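Local coordinates for protein B-agarase (Agarivorans gilvus, PDB 5Z6P) that hydrolyses agar as a beta-agarase of glycoside hydrolase family 50, probably cleaving the beta-linkages at its galactose units, at residues A98-T109 with L197-R207; G227-I238 with I739-M747. One frame throughout, in Å; residues are numbered along the deposited sequence.

Contact 1 (A98-T109 with L197-R207); sequences AFDARALDEHST and LDHHLLLSNFR
An antiparallel ladder in the agarase CBM-like domain joins strands 98-103 and 199-207 through the hydrogen-bonded pairs Ala98-Arg207, Asp100-Ser204 and Arg102-Leu202. A beta bulge shifts the register between the first two and sets Phe206 beside Phe99, whose CB lies over the Phe206 ring face, 3.6 Å from CD2; the rings themselves, though near parallel, barely overlap. Arg207 lays its guanidinium over Ala98 CB. Its NH1 bridges Asn205 O (2.9 Å) and Asp100 OD1 (3.1 Å), reaching that carboxylate from above its plane; Ser136 OG bonds both Asp100 OD1 and Arg207 NH2, while Gln209 OE1 takes Arg207 NE. The beta-rich domain buries the other sheet face, where Leu201 CD2 meets Ala103 CB at 3.5 Å; Ile129 packs on both and Ile192 on Leu201. Past the strand, the Asp105 carboxylate clasps His200 twice: OD2 takes His200 N on its syn lone pair (2.7 Å, 175° at the hydrogen), and OD1 takes His200 ND1 at 2.8 Å, together fixing the carboxylate's rotation. His107 CG sits between its backbone N and carbonyl carbon (chi1 55°), bringing the ring between Leu197 CD1, over one face's centre, and Asp105 CB opposite; NE2 bonds Asp198 O in plane at 3.0 Å.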
loop_
_atom_site.group_PDB
_atom_site.type_symbol
_atom_site.label_atom_id
_atom_site.label_comp_id
_atom_site.label_asym_id
_atom_site.label_seq_id
_atom_site.Cartn_x
_atom_site.Cartn_y
_atom_site.Cartn_z
ATOM N N ALA A 98 24.549 -2.329 12.548
ATOM C CA ALA A 98 24.780 -3.331 11.522
ATOM C C ALA A 98 24.837 -4.748 12.087
ATOM O O ALA A 98 25.096 -4.954 13.268
ATOM C CB ALA A 98 26.052 -3.022 10.778
ATOM N N PHE A 99 24.578 -5.719 11.224
ATOM C CA PHE A 99 24.752 -7.124 11.565
ATOM C C PHE A 99 24.815 -7.936 10.285
ATOM O O PHE A 99 24.434 -7.465 9.217
ATOM C CB PHE A 99 23.618 -7.629 12.464
ATOM C CG PHE A 99 22.249 -7.497 11.856
ATOM C CD1 PHE A 99 21.507 -6.342 12.038
ATOM C CD2 PHE A 99 21.701 -8.527 11.115
ATOM C CE1 PHE A 99 20.252 -6.216 11.488
ATOM C CE2 PHE A 99 20.444 -8.407 10.570
ATOM C CZ PHE A 99 19.729 -7.244 10.747
ATOM N N ASP A 100 25.292 -9.162 10.390
ATOM C CA ASP A 100 25.333 -10.034 9.229
ATOM C C ASP A 100 24.228 -11.052 9.357
ATOM O O ASP A 100 23.860 -11.408 10.465
ATOM C CB ASP A 100 26.694 -10.715 9.103
ATOM C CG ASP A 100 27.807 -9.733 8.802
ATOM O OD1 ASP A 100 27.503 -8.599 8.373
ATOM O OD2 ASP A 100 28.983 -10.095 8.990
ATOM N N ALA A 101 23.702 -11.513 8.228
ATOM C CA ALA A 101 22.621 -12.483 8.241
ATOM C C ALA A 101 22.666 -13.431 7.047
ATOM O O ALA A 101 22.974 -13.014 5.935
ATOM C CB ALA A 101 21.287 -11.766 8.281
ATOM N N ARG A 102 22.352 -14.700 7.304
ATOM C CA ARG A 102 22.103 -15.708 6.277
ATOM C C ARG A 102 20.721 -16.299 6.478
ATOM O O ARG A 102 20.311 -16.497 7.601
ATOM C CB ARG A 102 23.123 -16.839 6.341
ATOM C CG ARG A 102 24.493 -16.481 5.896
ATOM C CD ARG A 102 25.183 -17.717 5.365
ATOM N NE ARG A 102 25.737 -18.541 6.428
ATOM C CZ ARG A 102 25.687 -19.868 6.454
ATOM N NH1 ARG A 102 25.082 -20.540 5.488
ATOM N NH2 ARG A 102 26.238 -20.521 7.457
ATOM N N ALA A 103 20.016 -16.585 5.396
ATOM C CA ALA A 103 18.750 -17.304 5.455
ATOM C C ALA A 103 18.962 -18.708 4.910
ATOM O O ALA A 103 19.532 -18.868 3.843
ATOM C CB ALA A 103 17.680 -16.587 4.663
ATOM N N LEU A 104 18.521 -19.718 5.651
ATOM C CA LEU A 104 18.773 -21.098 5.272
ATOM C C LEU A 104 17.561 -21.730 4.618
ATOM O O LEU A 104 17.615 -22.879 4.222
ATOM C CB LEU A 104 19.207 -21.926 6.486
ATOM C CG LEU A 104 20.551 -21.558 7.118
ATOM C CD1 LEU A 104 20.969 -22.558 8.171
ATOM C CD2 LEU A 104 21.625 -21.442 6.079
ATOM N N ASP A 105 16.469 -20.978 4.495
ATOM C CA ASP A 105 15.303 -21.455 3.749
ATOM C C ASP A 105 15.539 -21.378 2.244
ATOM O O ASP A 105 16.499 -20.770 1.806
ATOM C CB ASP A 105 14.069 -20.636 4.114
ATOM C CG ASP A 105 13.891 -20.505 5.602
ATOM O OD1 ASP A 105 13.334 -21.435 6.199
ATOM O OD2 ASP A 105 14.314 -19.481 6.174
ATOM N N GLU A 106 14.643 -21.969 1.462
ATOM C CA GLU A 106 14.671 -21.796 0.013
ATOM C C GLU A 106 14.189 -20.388 -0.386
ATOM O O GLU A 106 14.573 -19.880 -1.426
ATOM C CB GLU A 106 13.822 -22.866 -0.675
ATOM C CG GLU A 106 14.399 -24.277 -0.515
ATOM C CD GLU A 106 13.426 -25.359 -0.894
ATOM O OE1 GLU A 106 13.698 -26.541 -0.589
ATOM O OE2 GLU A 106 12.385 -25.028 -1.495
ATOM N N HIS A 107 13.366 -19.777 0.468
ATOM C CA HIS A 107 12.810 -18.430 0.254
ATOM C C HIS A 107 13.512 -17.345 1.085
ATOM O O HIS A 107 14.162 -17.638 2.085
ATOM C CB HIS A 107 11.322 -18.435 0.598
ATOM C CG HIS A 107 11.041 -18.936 1.985
ATOM N ND1 HIS A 107 10.741 -20.254 2.258
ATOM C CD2 HIS A 107 11.061 -18.304 3.182
ATOM C CE1 HIS A 107 10.569 -20.404 3.558
ATOM N NE2 HIS A 107 10.760 -19.237 4.141
ATOM N N SER A 108 13.362 -16.084 0.672
ATOM C CA SER A 108 13.940 -14.972 1.419
ATOM C C SER A 108 13.138 -14.662 2.677
ATOM O O SER A 108 12.035 -15.170 2.872
ATOM C CB SER A 108 14.026 -13.699 0.558
ATOM O OG SER A 108 12.739 -13.226 0.194
ATOM N N THR A 109 13.713 -13.808 3.509
ATOM C CA THR A 109 13.043 -13.229 4.661
ATOM C C THR A 109 13.023 -11.723 4.543
ATOM O O THR A 109 14.069 -11.090 4.316
ATOM C CB THR A 109 13.754 -13.595 5.983
ATOM O OG1 THR A 109 13.786 -15.012 6.136
ATOM C CG2 THR A 109 13.039 -12.969 7.161
ATOM N N LEU A 197 5.153 -18.188 5.785
ATOM C CA LEU A 197 6.145 -19.230 5.978
ATOM C C LEU A 197 6.951 -18.990 7.234
ATOM O O LEU A 197 7.014 -17.875 7.723
ATOM C CB LEU A 197 7.080 -19.298 4.771
ATOM C CG LEU A 197 6.437 -19.472 3.397
ATOM C CD1 LEU A 197 7.468 -19.262 2.305
ATOM C CD2 LEU A 197 5.803 -20.842 3.285
ATOM N N ASP A 198 7.557 -20.049 7.759
ATOM C CA ASP A 198 8.545 -19.914 8.816
ATOM C C ASP A 198 9.842 -19.419 8.200
ATOM O O ASP A 198 10.004 -19.466 6.996
ATOM C CB ASP A 198 8.756 -21.245 9.539
ATOM C CG ASP A 198 7.577 -21.617 10.430
ATOM O OD1 ASP A 198 6.802 -20.712 10.831
ATOM O OD2 ASP A 198 7.434 -22.811 10.739
ATOM N N HIS A 199 10.768 -18.944 9.014
ATOM C CA HIS A 199 12.069 -18.555 8.486
ATOM C C HIS A 199 13.194 -18.995 9.415
ATOM O O HIS A 199 13.077 -18.911 10.631
ATOM C CB HIS A 199 12.130 -17.033 8.252
ATOM C CG HIS A 199 11.019 -16.509 7.398
ATOM N ND1 HIS A 199 11.149 -16.306 6.037
ATOM C CD2 HIS A 199 9.749 -16.156 7.707
ATOM C CE1 HIS A 199 10.007 -15.856 5.552
ATOM N NE2 HIS A 199 9.140 -15.758 6.544
ATOM N N HIS A 200 14.281 -19.478 8.824
ATOM C CA HIS A 200 15.441 -19.926 9.584
ATOM C C HIS A 200 16.649 -19.050 9.268
ATOM O O HIS A 200 17.194 -19.140 8.182
ATOM C CB HIS A 200 15.774 -21.389 9.264
ATOM C CG HIS A 200 14.650 -22.349 9.525
ATOM N ND1 HIS A 200 13.480 -22.352 8.796
ATOM C CD2 HIS A 200 14.525 -23.344 10.433
ATOM C CE1 HIS A 200 12.686 -23.305 9.244
ATOM N NE2 HIS A 200 13.302 -23.927 10.235
ATOM N N LEU A 201 17.081 -18.222 10.213
ATOM C CA LEU A 201 18.192 -17.317 9.951
ATOM C C LEU A 201 19.407 -17.561 10.850
ATOM O O LEU A 201 19.303 -18.113 11.944
ATOM C CB LEU A 201 17.746 -15.857 10.117
ATOM C CG LEU A 201 16.533 -15.365 9.329
ATOM C CD1 LEU A 201 16.153 -13.984 9.768
ATOM C CD2 LEU A 201 16.822 -15.350 7.855
ATOM N N LEU A 202 20.562 -17.127 10.362
ATOM C CA LEU A 202 21.776 -17.068 11.138
ATOM C C LEU A 202 22.181 -15.602 11.273
ATOM O O LEU A 202 22.407 -14.947 10.282
ATOM C CB LEU A 202 22.893 -17.865 10.470
ATOM C CG LEU A 202 22.612 -19.336 10.237
ATOM C CD1 LEU A 202 23.774 -19.958 9.508
ATOM C CD2 LEU A 202 22.349 -20.016 11.572
ATOM N N LEU A 203 22.261 -15.112 12.503
ATOM C CA LEU A 203 22.596 -13.735 12.796
ATOM C C LEU A 203 23.921 -13.721 13.540
ATOM O O LEU A 203 24.147 -14.538 14.402
ATOM C CB LEU A 203 21.506 -13.085 13.645
ATOM C CG LEU A 203 20.063 -13.087 13.145
ATOM C CD1 LEU A 203 19.121 -12.408 14.143
ATOM C CD2 LEU A 203 19.933 -12.446 11.750
ATOM N N SER A 204 24.802 -12.793 13.195
ATOM C CA SER A 204 26.119 -12.696 13.797
ATOM C C SER A 204 26.625 -11.253 13.608
ATOM O O SER A 204 26.078 -10.480 12.838
ATOM C CB SER A 204 27.077 -13.740 13.163
ATOM O OG SER A 204 27.325 -13.378 11.814
ATOM N N ASN A 205 27.675 -10.908 14.336
ATOM C CA ASN A 205 28.458 -9.731 14.040
ATOM C C ASN A 205 27.708 -8.414 14.167
ATOM O O ASN A 205 27.945 -7.473 13.417
ATOM C CB ASN A 205 29.007 -9.925 12.645
ATOM C CG ASN A 205 29.974 -11.113 12.522
ATOM O OD1 ASN A 205 31.004 -10.925 11.865
ATOM N ND2 ASN A 205 29.841 -12.139 13.392
ATOM N N PHE A 206 26.878 -8.342 15.197
ATOM C CA PHE A 206 26.264 -7.093 15.610
ATOM C C PHE A 206 27.355 -6.110 15.996
ATOM O O PHE A 206 28.287 -6.454 16.716
ATOM C CB PHE A 206 25.281 -7.288 16.785
ATOM C CG PHE A 206 24.046 -8.061 16.427
ATOM C CD1 PHE A 206 24.039 -9.438 16.512
ATOM C CD2 PHE A 206 22.902 -7.415 15.993
ATOM C CE1 PHE A 206 22.926 -10.159 16.183
ATOM C CE2 PHE A 206 21.777 -8.144 15.655
ATOM C CZ PHE A 206 21.796 -9.515 15.758
ATOM N N ARG A 207 27.207 -4.879 15.515
ATOM C CA ARG A 207 28.241 -3.869 15.604
ATOM C C ARG A 207 27.692 -2.492 15.300
ATOM O O ARG A 207 26.614 -2.360 14.721
ATOM C CB ARG A 207 29.365 -4.186 14.625
ATOM C CG ARG A 207 28.938 -4.104 13.170
ATOM C CD ARG A 207 29.824 -4.951 12.300
ATOM N NE ARG A 207 29.550 -4.797 10.881
ATOM C CZ ARG A 207 28.914 -5.693 10.134
ATOM N NH1 ARG A 207 28.473 -6.810 10.672
ATOM N NH2 ARG A 207 28.721 -5.473 8.844
#

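Contact 2 (G227-I238 with I739-M747); sequences GQNAQQEHAQKI and ISDVPYQPM
This is a largely buried loop-to-loop contact, in which the segment 227-238, in the loop between strand 199-210 and helix 241-255, docks on the turn that runs into the C-terminal helix 745-762. Gln236 does most of the work. It occupies the third position of a type I turn from His234 to Lys237, and its chain runs straight out (chi2 -177°) to place the amide against backbone on the far side. There OE1 accepts from Gln745 N at 2.9 Å, in the carbonyl plane and on a lone pair, while NE2 donates to Pro743 O, also at 2.9 Å but bent, with the acceptor tilted out of the amide plane. Two bonds in opposite senses thus hold the amide and settle which end is oxygen. Val742 CG1 lies 3.8 Å from NE2 and flanks the same group.

The other branch of Val742, CG2, packs on Ile238 CG1 at 3.7 Å, and Leu244 of helix 241-255 also touches Ile238. At the far end, Ile739 CG2 presses on the backbone of Gly227, 3.7 Å from its C atom. Between these, Gln228 draws the two ends of its own loop together: OE1 takes Ile238 N at 2.8 Å and NE2 gives to Ile238 O at 2.7 Å. Ser740 OG stands 3.2 Å from Gln228 OE1, but it also hydrogen-bonds Ser738 OG, so this bond is not settled. Lys237, fully extended, crosses the loop interior to bond Asn229 O and Gln232 O.

With Tyr744 at the N-cap position, Gln745 N belongs to the first helical turn, where N-H groups have no acceptor within the helix; Gln236 supplies one from outside, at the start of what is probably the last helix of the (beta/alpha)8 barrel expected of this family.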
loop_
_atom_site.group_PDB
_atom_site.type_symbol
_atom_site.label_atom_id
_atom_site.label_comp_id
_atom_site.label_asym_id
_atom_site.label_seq_id
_atom_site.Cartn_x
_atom_site.Cartn_y
_atom_site.Cartn_z
ATOM N N GLY A 227 14.141 5.463 -19.108
ATOM C CA GLY A 227 13.694 5.562 -17.736
ATOM C C GLY A 227 14.293 4.480 -16.851
ATOM O O GLY A 227 14.071 4.483 -15.648
ATOM N N GLN A 228 15.059 3.567 -17.446
ATOM C CA GLN A 228 15.643 2.457 -16.700
ATOM C C GLN A 228 16.888 2.874 -15.941
ATOM O O GLN A 228 17.438 3.949 -16.175
ATOM C CB GLN A 228 15.989 1.303 -17.641
ATOM C CG GLN A 228 14.815 0.685 -18.366
ATOM C CD GLN A 228 15.264 -0.136 -19.559
ATOM O OE1 GLN A 228 14.646 -1.145 -19.911
ATOM N NE2 GLN A 228 16.353 0.300 -20.194
ATOM N N ASN A 229 17.335 2.017 -15.028
ATOM C CA ASN A 229 18.588 2.239 -14.321
ATOM C C ASN A 229 19.753 2.028 -15.304
ATOM O O ASN A 229 19.922 0.938 -15.847
ATOM C CB ASN A 229 18.687 1.303 -13.098
ATOM C CG ASN A 229 19.955 1.514 -12.289
ATOM O OD1 ASN A 229 21.024 1.750 -12.841
ATOM N ND2 ASN A 229 19.840 1.429 -10.975
ATOM N N ALA A 230 20.538 3.079 -15.539
ATOM C CA ALA A 230 21.663 3.024 -16.483
ATOM C C ALA A 230 22.814 2.140 -16.021
ATOM O O ALA A 230 23.486 1.532 -16.840
ATOM C CB ALA A 230 22.189 4.436 -16.760
ATOM N N GLN A 231 23.049 2.083 -14.717
ATOM C CA GLN A 231 24.238 1.428 -14.164
ATOM C C GLN A 231 23.979 -0.010 -13.712
ATOM O O GLN A 231 24.831 -0.631 -13.063
ATOM C CB GLN A 231 24.780 2.258 -12.994
ATOM C CG GLN A 231 25.045 3.710 -13.376
ATOM C CD GLN A 231 25.564 4.543 -12.232
ATOM O OE1 GLN A 231 25.702 4.062 -11.112
ATOM N NE2 GLN A 231 25.837 5.814 -12.502
ATOM N N GLN A 232 22.805 -0.528 -14.069
ATOM C CA GLN A 232 22.368 -1.864 -13.658
ATOM C C GLN A 232 21.973 -2.685 -14.867
ATOM O O GLN A 232 21.413 -2.164 -15.822
ATOM C CB GLN A 232 21.184 -1.770 -12.675
ATOM C CG GLN A 232 20.097 -2.872 -12.832
ATOM C CD GLN A 232 20.161 -3.930 -11.748
ATOM O OE1 GLN A 232 20.800 -3.749 -10.715
ATOM N NE2 GLN A 232 19.491 -5.038 -11.977
ATOM N N GLU A 233 22.249 -3.975 -14.816
ATOM C CA GLU A 233 21.811 -4.881 -15.854
ATOM C C GLU A 233 20.846 -5.895 -15.262
ATOM O O GLU A 233 21.021 -6.333 -14.133
ATOM C CB GLU A 233 23.017 -5.585 -16.486
ATOM C CG GLU A 233 22.759 -6.143 -17.858
ATOM C CD GLU A 233 22.533 -5.056 -18.880
ATOM O OE1 GLU A 233 23.323 -4.085 -18.906
ATOM O OE2 GLU A 233 21.559 -5.168 -19.650
ATOM N N HIS A 234 19.823 -6.268 -16.012
ATOM C CA HIS A 234 18.920 -7.299 -15.550
ATOM C C HIS A 234 18.295 -7.951 -16.768
ATOM O O HIS A 234 18.338 -7.391 -17.862
ATOM C CB HIS A 234 17.854 -6.728 -14.583
ATOM C CG HIS A 234 16.824 -5.863 -15.245
ATOM N ND1 HIS A 234 15.669 -6.374 -15.806
ATOM C CD2 HIS A 234 16.773 -4.524 -15.439
ATOM C CE1 HIS A 234 14.963 -5.387 -16.323
ATOM N NE2 HIS A 234 15.615 -4.255 -16.121
ATOM N N ALA A 235 17.723 -9.135 -16.566
ATOM C CA ALA A 235 17.301 -10.014 -17.654
ATOM C C ALA A 235 16.415 -9.386 -18.729
ATOM O O ALA A 235 16.514 -9.757 -19.896
ATOM C CB ALA A 235 16.590 -11.232 -17.077
ATOM N N GLN A 236 15.527 -8.470 -18.361
ATOM C CA GLN A 236 14.620 -7.940 -19.370
ATOM C C GLN A 236 14.831 -6.448 -19.627
ATOM O O GLN A 236 13.955 -5.779 -20.160
ATOM C CB GLN A 236 13.162 -8.234 -18.976
ATOM C CG GLN A 236 12.833 -9.734 -18.961
ATOM C CD GLN A 236 11.374 -10.019 -18.645
ATOM O OE1 GLN A 236 11.014 -10.263 -17.499
ATOM N NE2 GLN A 236 10.536 -9.982 -19.658
ATOM N N LYS A 237 16.004 -5.936 -19.274
ATOM C CA LYS A 237 16.335 -4.537 -19.580
ATOM C C LYS A 237 16.338 -4.254 -21.097
ATOM O O LYS A 237 16.751 -5.090 -21.890
ATOM C CB LYS A 237 17.685 -4.161 -18.965
ATOM C CG LYS A 237 18.111 -2.751 -19.273
ATOM C CD LYS A 237 19.368 -2.386 -18.543
ATOM C CE LYS A 237 19.844 -1.022 -18.965
ATOM N NZ LYS A 237 21.007 -0.587 -18.177
ATOM N N ILE A 238 15.834 -3.083 -21.484
ATOM C CA ILE A 238 15.825 -2.643 -22.880
ATOM C C ILE A 238 17.048 -1.776 -23.170
ATOM O O ILE A 238 17.286 -0.794 -22.470
ATOM C CB ILE A 238 14.537 -1.845 -23.226
ATOM C CG1 ILE A 238 13.307 -2.765 -23.260
ATOM C CG2 ILE A 238 14.680 -1.128 -24.552
ATOM C CD1 ILE A 238 13.300 -3.753 -24.385
ATOM N N ILE A 739 9.085 0.191 -16.767
ATOM C CA ILE A 739 8.847 1.545 -17.245
ATOM C C ILE A 739 9.010 1.603 -18.773
ATOM O O ILE A 739 8.560 2.553 -19.417
ATOM C CB ILE A 739 9.792 2.556 -16.543
ATOM C CG1 ILE A 739 9.248 3.986 -16.654
ATOM C CG2 ILE A 739 11.224 2.432 -17.062
ATOM C CD1 ILE A 739 8.020 4.203 -15.870
ATOM N N SER A 740 9.625 0.575 -19.353
ATOM C CA SER A 740 9.655 0.460 -20.804
ATOM C C SER A 740 8.560 -0.452 -21.330
ATOM O O SER A 740 8.661 -0.945 -22.441
ATOM C CB SER A 740 11.027 -0.027 -21.298
ATOM O OG SER A 740 11.548 -1.055 -20.492
ATOM N N ASP A 741 7.499 -0.631 -20.538
ATOM C CA ASP A 741 6.338 -1.428 -20.916
ATOM C C ASP A 741 6.716 -2.865 -21.269
ATOM O O ASP A 741 6.108 -3.474 -22.152
ATOM C CB ASP A 741 5.574 -0.780 -22.092
ATOM C CG ASP A 741 4.134 -1.287 -22.214
ATOM O OD1 ASP A 741 3.509 -1.512 -21.155
ATOM O OD2 ASP A 741 3.630 -1.471 -23.356
ATOM N N VAL A 742 7.720 -3.406 -20.590
ATOM C CA VAL A 742 8.025 -4.818 -20.762
ATOM C C VAL A 742 7.514 -5.639 -19.571
ATOM O O VAL A 742 7.960 -5.442 -18.451
ATOM C CB VAL A 742 9.536 -5.079 -20.925
ATOM C CG1 VAL A 742 9.793 -6.569 -21.090
ATOM C CG2 VAL A 742 10.095 -4.312 -22.105
ATOM N N PRO A 743 6.599 -6.588 -19.822
ATOM C CA PRO A 743 6.085 -7.455 -18.749
ATOM C C PRO A 743 7.170 -8.302 -18.070
ATOM O O PRO A 743 7.905 -9.000 -18.755
ATOM C CB PRO A 743 5.082 -8.347 -19.477
ATOM C CG PRO A 743 4.677 -7.555 -20.684
ATOM C CD PRO A 743 5.933 -6.852 -21.107
ATOM N N TYR A 744 7.285 -8.201 -16.745
ATOM C CA TYR A 744 8.173 -9.063 -15.985
ATOM C C TYR A 744 7.689 -10.507 -16.123
ATOM O O TYR A 744 6.546 -10.816 -15.792
ATOM C CB TYR A 744 8.224 -8.654 -14.512
ATOM C CG TYR A 744 8.962 -7.353 -14.213
ATOM C CD1 TYR A 744 10.347 -7.309 -14.202
ATOM C CD2 TYR A 744 8.270 -6.187 -13.918
ATOM C CE1 TYR A 744 11.032 -6.144 -13.916
ATOM C CE2 TYR A 744 8.945 -5.005 -13.623
ATOM C CZ TYR A 744 10.329 -4.992 -13.630
ATOM O OH TYR A 744 11.009 -3.847 -13.345
ATOM N N GLN A 745 8.548 -11.395 -16.604
ATOM C CA GLN A 745 8.074 -12.731 -16.974
ATOM C C GLN A 745 7.568 -13.584 -15.801
ATOM O O GLN A 745 6.556 -14.258 -15.943
ATOM C CB GLN A 745 9.159 -13.501 -17.725
ATOM C CG GLN A 745 8.607 -14.700 -18.487
ATOM C CD GLN A 745 7.491 -14.323 -19.436
ATOM O OE1 GLN A 745 7.637 -13.426 -20.262
ATOM N NE2 GLN A 745 6.365 -15.005 -19.321
ATOM N N PRO A 746 8.264 -13.575 -14.651
ATOM C CA PRO A 746 7.699 -14.395 -13.572
ATOM C C PRO A 746 6.363 -13.858 -13.022
ATOM O O PRO A 746 5.603 -14.650 -12.495
ATOM C CB PRO A 746 8.783 -14.356 -12.487
ATOM C CG PRO A 746 10.041 -13.946 -13.208
ATOM C CD PRO A 746 9.576 -13.014 -14.279
ATOM N N MET A 747 6.086 -12.558 -13.150
ATOM C CA MET A 747 4.790 -12.033 -12.721
ATOM C C MET A 747 3.710 -12.559 -13.653
ATOM O O MET A 747 2.696 -13.089 -13.200
ATOM C CB MET A 747 4.776 -10.494 -12.685
ATOM C CG MET A 747 5.762 -9.893 -11.703
ATOM S SD MET A 747 5.616 -10.515 -10.016
ATOM C CE MET A 747 4.070 -9.721 -9.516
#

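How the contacts relate
The two contacts follow one another along the chain: contact 1 closes at the strand 199-210, and the chain then runs on into the loop that opens contact 2. Their centres lie 28 Å apart and their nearest atoms about 13 Å, so neither touches the other. Contact 1 is internal to the CBM-like domain, whereas contact 2 ties the loop between strand 199-210 and helix 241-255 to a helix start some 500 residues later. Helix 689-704 touches residues of both: Ser108 of contact 1 hydrogen-bonds Glu691, and Tyr744 of contact 2 packs on Gln689. No ligand or assigned catalytic residue lies in either contact.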